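Local coordinates for IPT/TIG domain-containing protein BACOVA_02650 (Bacteroides ovatus, PDB 5E7H) that binds polysaccharide at the bacterial cell surface and probably captures xyloglucan before its transport into the periplasm for degradation, at residues L86-L91 with Q144-S149. Numbering follows the deposited sequence.
Sequences LENVIL and QWVNTS. With FMT (formic acid), chain E.
Gln-144 makes the one direct backbone bond between 86-91 and 144-149: its N donates to Ile-90 O over 2.9 Å, nearly straight at 168° and onto a lone pair in the carbonyl plane. The Gln-144 carbonyl lies against the same residue, taking a CA-H...O contact from Ile-90 CA at 3.3 Å. A water lies 2.8 Å from both Gln-144 O and Val-89 O, placed to link two carbonyls that cannot bond to each other. The extended amide chain of Gln-144 leads away from the contact, suiting a polar residue at an exposed position.

Trp-145 offers the CZ3 corner of its six-membered ring to Ile-90 CD1 at 3.8 Å, the methyl approaching obliquely. Ile-90 reaches it because CG1 stands between its own N and carbonyl carbon (chi1 61°), which leaves CG2 anti to the carbonyl carbon, where it meets Val-146 CG2. A beta-branched residue thus serves two neighbours, and an alanine here would probably open a gap between Trp-145 CZ3 and Val-146 CG2 by removing the methyls that meet them.

Val-146 divides its methyls similarly: CG2 packs on Ile-90 CG2 at 3.6 Å, while CG1 lies near Glu-87 O. With CG1 anti to the backbone N (chi1 -177°), CG2 falls anti to the carbonyl carbon and also reaches Asn-88 O.

Asn-147 N reaches Glu-87 O through a second water, and its OD1 accepts from Ser-149 N at 2.9 Å, an Asx turn that bends the loop. Its ND2 bonds weakly to a formic acid molecule, probably from the crystallisation liquor.

Within the xyloglucan-binding domain, strand 89-91 pairs antiparallel with strand 246-259, and Ile-90 also touches Ile-234 of strand 233-240. Trp-145 meets Phe-226 of helix 223-227 edge-to-face and bonds through NE1 to Ser-231 O, so the loop following strand 133-142 lies between strand 89-91 and that helix.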
ATOM      1  N   LEU A  86      11.403  -1.900  -2.507  1.00 15.46           N
ATOM      2  CA  LEU A  86      11.864  -1.822  -1.121  1.00 17.23           C
ATOM      3  C   LEU A  86      12.527  -0.478  -0.806  1.00 14.96           C
ATOM      4  O   LEU A  86      12.389   0.035   0.311  1.00 17.22           O
ATOM      5  CB  LEU A  86      12.823  -2.982  -0.836  1.00 18.56           C
ATOM      6  CG  LEU A  86      12.094  -4.326  -0.856  1.00 20.68           C
ATOM      7  CD1 LEU A  86      13.134  -5.427  -1.094  1.00 30.88           C
ATOM      8  CD2 LEU A  86      11.302  -4.570   0.427  1.00 22.80           C
ATOM      9  N   GLU A  87      13.172   0.112  -1.812  1.00 16.54           N
ATOM     10  CA  GLU A  87      13.942   1.325  -1.636  1.00 17.04           C
ATOM     11  C   GLU A  87      13.062   2.569  -1.522  1.00 16.46           C
ATOM     12  O   GLU A  87      13.545   3.647  -1.184  1.00 18.10           O
ATOM     13  CB  GLU A  87      14.913   1.484  -2.819  1.00 20.36           C
ATOM     14  CG  GLU A  87      15.729   0.200  -3.194  1.00 22.31           C
ATOM     15  CD  GLU A  87      15.044  -0.718  -4.213  1.00 23.44           C
ATOM     16  OE1 GLU A  87      13.820  -0.631  -4.407  1.00 23.46           O
ATOM     17  OE2 GLU A  87      15.751  -1.549  -4.832  1.00 26.61           O
ATOM     18  N   ASN A  88      11.784   2.422  -1.851  1.00 13.69           N
ATOM     19  CA  ASN A  88      10.801   3.496  -1.806  1.00 11.69           C
ATOM     20  C   ASN A  88       9.983   3.515  -0.510  1.00 11.47           C
ATOM     21  O   ASN A  88       9.186   4.428  -0.296  1.00 11.96           O
ATOM     22  CB  ASN A  88       9.817   3.365  -2.990  1.00 12.46           C
ATOM     23  CG  ASN A  88      10.464   3.601  -4.328  1.00 16.46           C
ATOM     24  OD1 ASN A  88      11.038   2.681  -4.906  1.00 20.27           O
ATOM     25  ND2 ASN A  88      10.371   4.825  -4.842  1.00 13.21           N
ATOM     26  N   VAL A  89      10.166   2.518   0.356  1.00 13.02           N
ATOM     27  CA  VAL A  89       9.445   2.454   1.617  1.00 11.80           C
ATOM     28  C   VAL A  89       9.988   3.534   2.546  1.00 12.79           C
ATOM     29  O   VAL A  89      11.204   3.667   2.711  1.00 13.80           O
ATOM     30  CB  VAL A  89       9.572   1.065   2.255  1.00 10.98           C
ATOM     31  CG1 VAL A  89       8.942   0.997   3.641  1.00 12.42           C
ATOM     32  CG2 VAL A  89       8.914   0.026   1.339  1.00 15.44           C
ATOM     33  N   ILE A  90       9.067   4.296   3.146  1.00 11.03           N
ATOM     34  CA  ILE A  90       9.414   5.373   4.056  1.00 12.08           C
ATOM     35  C   ILE A  90       9.053   5.041   5.515  1.00 13.12           C
ATOM     36  O   ILE A  90       9.541   5.698   6.424  1.00 12.76           O
ATOM     37  CB  ILE A  90       8.733   6.696   3.632  1.00 10.51           C
ATOM     38  CG1 ILE A  90       7.209   6.595   3.638  1.00 12.35           C
ATOM     39  CG2 ILE A  90       9.257   7.122   2.243  1.00 12.77           C
ATOM     40  CD1 ILE A  90       6.512   7.913   3.558  1.00 13.93           C
ATOM     41  N   LEU A  91       8.213   4.027   5.732  1.00 12.10           N
ATOM     42  CA  LEU A  91       7.765   3.677   7.082  1.00 11.66           C
ATOM     43  C   LEU A  91       7.205   2.258   7.080  1.00 12.06           C
ATOM     44  O   LEU A  91       6.195   2.010   6.425  1.00 12.43           O
ATOM     45  CB  LEU A  91       6.715   4.672   7.597  1.00 12.55           C
ATOM     46  CG  LEU A  91       6.154   4.396   8.991  1.00 12.50           C
ATOM     47  CD1 LEU A  91       7.194   4.474  10.058  1.00 14.76           C
ATOM     48  CD2 LEU A  91       5.056   5.398   9.266  1.00 14.33           C
ATOM     49  N   GLN A 144      11.531   7.716   7.043  1.00 12.95           N
ATOM     50  CA  GLN A 144      12.816   7.780   6.362  1.00 13.76           C
ATOM     51  C   GLN A 144      12.521   8.109   4.915  1.00 13.05           C
ATOM     52  O   GLN A 144      12.077   7.246   4.158  1.00 13.79           O
ATOM     53  CB  GLN A 144      13.558   6.456   6.494  1.00 17.36           C
ATOM     54  CG  GLN A 144      14.904   6.436   5.812  1.00 21.76           C
ATOM     55  CD  GLN A 144      15.565   5.079   5.901  1.00 33.07           C
ATOM     56  OE1 GLN A 144      16.079   4.563   4.908  1.00 42.30           O
ATOM     57  NE2 GLN A 144      15.548   4.486   7.091  1.00 28.80           N
ATOM     58  N   TRP A 145      12.675   9.379   4.529  1.00 13.29           N
ATOM     59  CA  TRP A 145      12.252   9.765   3.177  1.00 13.71           C
ATOM     60  C   TRP A 145      13.112   9.041   2.151  1.00 13.57           C
ATOM     61  O   TRP A 145      14.259   8.682   2.417  1.00 15.05           O
ATOM     62  CB  TRP A 145      12.329  11.290   2.979  1.00 13.60           C
ATOM     63  CG  TRP A 145      11.515  12.094   3.985  1.00 12.71           C
ATOM     64  CD1 TRP A 145      12.003  13.071   4.791  1.00 15.18           C
ATOM     65  CD2 TRP A 145      10.109  11.987   4.295  1.00 11.42           C
ATOM     66  NE1 TRP A 145      11.008  13.586   5.581  1.00 15.98           N
ATOM     67  CE2 TRP A 145       9.836  12.942   5.304  1.00 13.99           C
ATOM     68  CE3 TRP A 145       9.049  11.205   3.818  1.00 12.68           C
ATOM     69  CZ2 TRP A 145       8.562  13.112   5.855  1.00 14.72           C
ATOM     70  CZ3 TRP A 145       7.785  11.378   4.367  1.00 13.48           C
ATOM     71  CH2 TRP A 145       7.556  12.327   5.384  1.00 13.89           C
ATOM     72  N   VAL A 146      12.542   8.850   0.963  1.00 12.99           N
ATOM     73  CA  VAL A 146      13.238   8.160  -0.123  1.00 13.44           C
ATOM     74  C   VAL A 146      14.473   8.969  -0.513  1.00 14.84           C
ATOM     75  O   VAL A 146      14.429  10.194  -0.634  1.00 14.50           O
ATOM     76  CB  VAL A 146      12.313   7.958  -1.348  1.00 12.72           C
ATOM     77  CG1 VAL A 146      13.037   7.184  -2.441  1.00 14.02           C
ATOM     78  CG2 VAL A 146      11.038   7.239  -0.936  1.00 13.77           C
ATOM     79  N   ASN A 147      15.594   8.279  -0.705  1.00 14.43           N
ATOM     80  CA  ASN A 147      16.831   8.904  -1.098  1.00 15.00           C
ATOM     81  C   ASN A 147      16.724   9.562  -2.468  1.00 16.25           C
ATOM     82  O   ASN A 147      16.028   9.038  -3.336  1.00 14.89           O
ATOM     83  CB  ASN A 147      17.933   7.851  -1.112  1.00 17.81           C
ATOM     84  CG  ASN A 147      19.322   8.448  -1.068  1.00 21.42           C
ATOM     85  OD1 ASN A 147      19.787   9.084  -2.016  1.00 23.75           O
ATOM     86  ND2 ASN A 147      20.005   8.234   0.049  1.00 29.45           N
ATOM     87  N   THR A 148      17.425  10.670  -2.678  1.00 16.42           N
ATOM     88  CA  THR A 148      17.384  11.351  -3.976  1.00 15.47           C
ATOM     89  C   THR A 148      18.120  10.548  -5.058  1.00 16.43           C
ATOM     90  O   THR A 148      18.004  10.857  -6.249  1.00 19.18           O
ATOM     91  CB  THR A 148      17.942  12.788  -3.906  1.00 19.27           C
ATOM     92  OG1 THR A 148      19.264  12.792  -3.361  1.00 23.47           O
ATOM     93  CG2 THR A 148      17.029  13.671  -3.074  1.00 19.49           C
ATOM     94  N   SER A 149      18.854   9.504  -4.677  1.00 18.24           N
ATOM     95  CA  SER A 149      19.413   8.595  -5.689  1.00 19.89           C
ATOM     96  C   SER A 149      18.323   7.721  -6.319  1.00 21.42           C
ATOM     97  O   SER A 149      18.566   7.074  -7.355  1.00 24.99           O
ATOM     98  CB  SER A 149      20.505   7.707  -5.085  1.00 23.13           C
ATOM     99  OG  SER A 149      19.942   6.831  -4.130  1.00 28.58           O
TER
HETATM  100  C   FMT E 504      19.577   6.112   2.861  1.00 54.58           C
HETATM  101  O1  FMT E 504      19.415   5.162   2.049  1.00 56.52           O
HETATM  102  O2  FMT E 504      18.774   7.085   2.846  1.00 51.11           O
HETATM  103  O   HOH W   1      15.535   5.271  -0.329  1.00 20.94           O
HETATM  104  O   HOH W   2      13.251   5.579   2.280  1.00 17.76           O